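Local coordinates for protein glycosyl hyrolase, family 3 (Deinococcus radiodurans, PDB 3TEV) that probably hydrolyses O-glycosidic bonds, as a family 3 glycoside hydrolase built on a TIM-barrel domain, at residues A[36-50]-A[67-80]. Residues are numbered along the deposited sequence; the frame is centred on the assembly and turned at random. Where two conformers were deposited one is given.
Sequences AAYLREHGIGAVCLF and LREVMGEHALIAID
Leu49 and Ile77 touch on the helix-bearing face of two neighbouring parallel strands in a TIM-barrel domain, where strand 46-49, helix 57-71 and strand 76-79 form a beta-alpha-beta unit. A ladder of five backbone hydrogen bonds joins the strands, from Leu76 N to Gly45 O through to Asp80 N on Leu49 O. Val47, Leu49, Ile77 and Ile79 all project from this face. Leu67 reaches from helix 57-71 toward the sheet so that its CD1 lies 4.3 Å from Leu49 CD2, while its other branch, CD2, meets Leu39 CD1 at 3.7 Å. Leu67 is thus a wedge between strand 46-49 and helix 36-42. The axes of segments 36-42 and 67-71 approach to 9.8 Å at 37°, and Val70 fills the groove between them: with CG1 anti to its backbone N (chi1 178°), this branch sits against Leu39 CB and Ala36 O, leaving CG2 toward Ala36 CB. Arg40, bent at chi3, lies across Val70, its NH2 3.7 Å from Val70 CA and Val70 O over one face of the guanidinium, toward the rim. On the other face of the sheet, Ala46 and Ala78 are small bumps resting against Met23 of strand 22-24; Ala46 CB also meets Leu76 CB, 4.0 Å away.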
# COMPACT_ATOMS: atom_id res chain seq x y z
N ALA A 36 3.68 20.71 9.71
CA ALA A 36 3.76 21.39 8.42
C ALA A 36 5.22 21.69 8.06
O ALA A 36 5.64 21.44 6.93
CB ALA A 36 2.94 22.67 8.44
N ALA A 37 5.97 22.23 9.02
CA ALA A 37 7.37 22.59 8.79
C ALA A 37 8.17 21.33 8.41
O ALA A 37 8.98 21.34 7.50
CB ALA A 37 7.98 23.26 10.06
N TYR A 38 7.87 20.23 9.09
CA TYR A 38 8.54 18.97 8.86
C TYR A 38 8.23 18.35 7.47
O TYR A 38 9.15 17.94 6.76
CB TYR A 38 8.14 18.04 9.99
CG TYR A 38 8.58 16.61 9.87
CD1 TYR A 38 9.86 16.22 10.25
CD2 TYR A 38 7.68 15.64 9.41
CE1 TYR A 38 10.26 14.91 10.16
CE2 TYR A 38 8.07 14.30 9.32
CZ TYR A 38 9.37 13.96 9.70
OH TYR A 38 9.76 12.66 9.63
N LEU A 39 6.96 18.29 7.07
CA LEU A 39 6.62 17.85 5.72
C LEU A 39 7.34 18.67 4.64
O LEU A 39 7.88 18.12 3.68
CB LEU A 39 5.11 17.94 5.48
CG LEU A 39 4.23 16.99 6.30
CD1 LEU A 39 2.76 17.46 6.32
CD2 LEU A 39 4.35 15.55 5.79
N ARG A 40 7.35 19.98 4.83
CA ARG A 40 7.92 20.88 3.86
C ARG A 40 9.45 20.70 3.83
O ARG A 40 10.04 20.54 2.77
CB ARG A 40 7.52 22.30 4.23
CG ARG A 40 7.37 23.22 3.08
CD ARG A 40 6.98 24.63 3.55
NE ARG A 40 5.53 24.88 3.65
CZ ARG A 40 4.73 25.03 2.59
NH1 ARG A 40 5.22 24.92 1.36
NH2 ARG A 40 3.44 25.27 2.77
N GLU A 41 10.06 20.67 5.01
CA GLU A 41 11.51 20.47 5.15
C GLU A 41 12.06 19.27 4.38
O GLU A 41 13.10 19.38 3.75
CB GLU A 41 11.85 20.34 6.64
CG GLU A 41 13.32 20.15 6.95
CD GLU A 41 13.65 20.38 8.42
OE1 GLU A 41 12.82 20.00 9.31
OE2 GLU A 41 14.74 20.93 8.69
N HIS A 42 11.36 18.13 4.42
CA HIS A 42 11.86 16.91 3.81
C HIS A 42 11.20 16.60 2.47
O HIS A 42 11.54 15.61 1.83
CB HIS A 42 11.69 15.71 4.78
CG HIS A 42 12.43 15.90 6.07
ND1 HIS A 42 13.80 15.91 6.13
CD2 HIS A 42 11.99 16.15 7.32
CE1 HIS A 42 14.18 16.13 7.38
NE2 HIS A 42 13.10 16.28 8.12
N GLY A 43 10.26 17.44 2.05
CA GLY A 43 9.51 17.24 0.80
C GLY A 43 8.72 15.93 0.81
O GLY A 43 8.63 15.24 -0.20
N ILE A 44 8.15 15.58 1.96
CA ILE A 44 7.46 14.31 2.07
C ILE A 44 6.28 14.34 1.06
O ILE A 44 5.56 15.30 0.99
CB ILE A 44 6.94 14.10 3.51
CG1 ILE A 44 8.08 14.13 4.54
CG2 ILE A 44 6.03 12.86 3.60
CD1 ILE A 44 8.84 12.88 4.66
N GLY A 45 6.11 13.29 0.29
CA GLY A 45 5.08 13.33 -0.75
C GLY A 45 3.88 12.44 -0.47
O GLY A 45 2.92 12.45 -1.23
N ALA A 46 3.92 11.67 0.62
CA ALA A 46 2.82 10.75 0.88
C ALA A 46 2.54 10.61 2.37
O ALA A 46 3.47 10.56 3.17
CB ALA A 46 3.10 9.40 0.24
N VAL A 47 1.26 10.57 2.72
CA VAL A 47 0.83 10.37 4.10
C VAL A 47 -0.33 9.39 4.15
O VAL A 47 -1.16 9.37 3.23
CB VAL A 47 0.34 11.68 4.75
CG1 VAL A 47 -0.49 11.36 5.98
CG2 VAL A 47 1.51 12.57 5.12
N CYS A 48 -0.40 8.58 5.21
CA CYS A 48 -1.52 7.67 5.39
C CYS A 48 -2.24 8.11 6.65
O CYS A 48 -1.59 8.40 7.65
CB CYS A 48 -1.08 6.21 5.48
SG CYS A 48 -2.56 5.08 5.50
N LEU A 49 -3.56 8.20 6.57
CA LEU A 49 -4.38 8.60 7.71
C LEU A 49 -5.03 7.40 8.38
O LEU A 49 -5.37 6.43 7.72
CB LEU A 49 -5.46 9.58 7.27
CG LEU A 49 -4.99 10.86 6.59
CD1 LEU A 49 -6.17 11.64 6.09
CD2 LEU A 49 -4.11 11.71 7.51
N PHE A 50 -5.18 7.48 9.70
CA PHE A 50 -5.78 6.43 10.52
C PHE A 50 -6.82 7.04 11.46
O PHE A 50 -7.02 8.26 11.47
CB PHE A 50 -4.70 5.71 11.33
CG PHE A 50 -3.65 5.05 10.49
CD1 PHE A 50 -3.81 3.73 10.07
CD2 PHE A 50 -2.52 5.75 10.08
CE1 PHE A 50 -2.84 3.12 9.26
CE2 PHE A 50 -1.55 5.16 9.28
CZ PHE A 50 -1.70 3.84 8.87
N LEU A 67 -3.06 19.54 4.02
CA LEU A 67 -1.99 18.65 3.56
C LEU A 67 -1.70 18.89 2.10
O LEU A 67 -0.55 18.87 1.68
CB LEU A 67 -2.36 17.19 3.77
CG LEU A 67 -2.25 16.72 5.21
CD1 LEU A 67 -3.09 15.39 5.43
CD2 LEU A 67 -0.78 16.57 5.58
N ARG A 68 -2.75 19.11 1.32
CA ARG A 68 -2.58 19.39 -0.08
C ARG A 68 -1.86 20.73 -0.29
O ARG A 68 -1.05 20.85 -1.21
CB ARG A 68 -3.93 19.37 -0.81
CG ARG A 68 -3.88 19.99 -2.21
CD ARG A 68 -2.95 19.20 -3.15
NE ARG A 68 -2.95 19.79 -4.49
CZ ARG A 68 -2.23 20.86 -4.84
NH1 ARG A 68 -1.46 21.49 -3.96
NH2 ARG A 68 -2.31 21.31 -6.09
N GLU A 69 -2.15 21.71 0.55
CA GLU A 69 -1.51 23.02 0.44
C GLU A 69 -0.02 22.93 0.77
O GLU A 69 0.81 23.49 0.05
CB GLU A 69 -2.22 24.05 1.33
CG GLU A 69 -1.48 25.38 1.46
CD GLU A 69 -1.41 26.16 0.15
OE1 GLU A 69 -2.27 25.92 -0.74
OE2 GLU A 69 -0.51 27.01 0.00
N VAL A 70 0.32 22.19 1.82
CA VAL A 70 1.71 22.03 2.24
C VAL A 70 2.50 21.15 1.26
O VAL A 70 3.60 21.50 0.88
CB VAL A 70 1.79 21.47 3.69
CG1 VAL A 70 3.25 21.24 4.14
CG2 VAL A 70 1.09 22.43 4.64
N MSE A 71 1.93 20.01 0.84
CA MSE A 71 2.66 19.03 0.04
C MSE A 71 2.69 19.30 -1.47
O MSE A 71 3.56 18.78 -2.18
CB MSE A 71 2.12 17.62 0.32
CG MSE A 71 2.20 17.20 1.80
SE MSE A 71 1.20 15.55 2.16
CE MSE A 71 2.55 14.38 1.57
N GLY A 72 1.74 20.07 -1.99
CA GLY A 72 1.75 20.46 -3.40
C GLY A 72 1.04 19.44 -4.28
O GLY A 72 0.43 18.48 -3.78
N GLU A 73 1.15 19.62 -5.59
CA GLU A 73 0.33 18.89 -6.54
C GLU A 73 0.55 17.41 -6.57
O GLU A 73 -0.34 16.69 -6.99
CB GLU A 73 0.50 19.43 -7.97
CG GLU A 73 1.95 19.39 -8.48
CD GLU A 73 2.11 19.96 -9.91
OE1 GLU A 73 1.33 19.58 -10.81
OE2 GLU A 73 3.04 20.76 -10.12
N HIS A 74 1.73 16.94 -6.16
CA HIS A 74 2.02 15.50 -6.17
C HIS A 74 1.50 14.73 -4.93
O HIS A 74 1.68 13.51 -4.82
CB HIS A 74 3.53 15.27 -6.33
CG HIS A 74 4.10 15.95 -7.55
ND1 HIS A 74 3.57 15.76 -8.81
CD2 HIS A 74 5.12 16.82 -7.69
CE1 HIS A 74 4.25 16.48 -9.68
NE2 HIS A 74 5.20 17.13 -9.03
N ALA A 75 0.87 15.45 -4.00
CA ALA A 75 0.38 14.87 -2.75
C ALA A 75 -0.33 13.52 -2.96
O ALA A 75 -1.28 13.43 -3.75
CB ALA A 75 -0.56 15.85 -2.04
N LEU A 76 0.13 12.50 -2.25
CA LEU A 76 -0.65 11.28 -2.08
C LEU A 76 -1.17 11.26 -0.63
O LEU A 76 -0.38 11.22 0.33
CB LEU A 76 0.15 10.02 -2.42
CG LEU A 76 0.57 9.93 -3.90
CD1 LEU A 76 1.75 8.94 -4.11
CD2 LEU A 76 -0.62 9.61 -4.85
N ILE A 77 -2.49 11.35 -0.49
CA ILE A 77 -3.13 11.35 0.80
C ILE A 77 -4.00 10.11 0.89
O ILE A 77 -5.08 10.02 0.26
CB ILE A 77 -3.93 12.66 1.07
CG1 ILE A 77 -2.99 13.87 1.01
CG2 ILE A 77 -4.56 12.61 2.47
CD1 ILE A 77 -3.64 15.24 0.79
N ALA A 78 -3.50 9.13 1.64
CA ALA A 78 -4.09 7.81 1.72
C ALA A 78 -4.83 7.66 3.03
O ALA A 78 -4.54 8.34 4.01
CB ALA A 78 -3.01 6.74 1.60
N ILE A 79 -5.80 6.75 3.03
CA ILE A 79 -6.46 6.37 4.26
C ILE A 79 -6.54 4.85 4.31
O ILE A 79 -6.65 4.18 3.28
CB ILE A 79 -7.88 7.01 4.37
CG1 ILE A 79 -8.50 6.71 5.75
CG2 ILE A 79 -8.80 6.53 3.23
CD1 ILE A 79 -9.63 7.67 6.16
N ASP A 80 -6.47 4.30 5.51
CA ASP A 80 -6.68 2.89 5.67
C ASP A 80 -8.13 2.62 6.13
O ASP A 80 -8.40 2.63 7.33
CB ASP A 80 -5.65 2.28 6.63
CG ASP A 80 -5.58 0.74 6.53
OD1 ASP A 80 -6.47 0.14 5.88
OD2 ASP A 80 -4.64 0.15 7.10
O HOH W 1 4.12 11.48 -3.66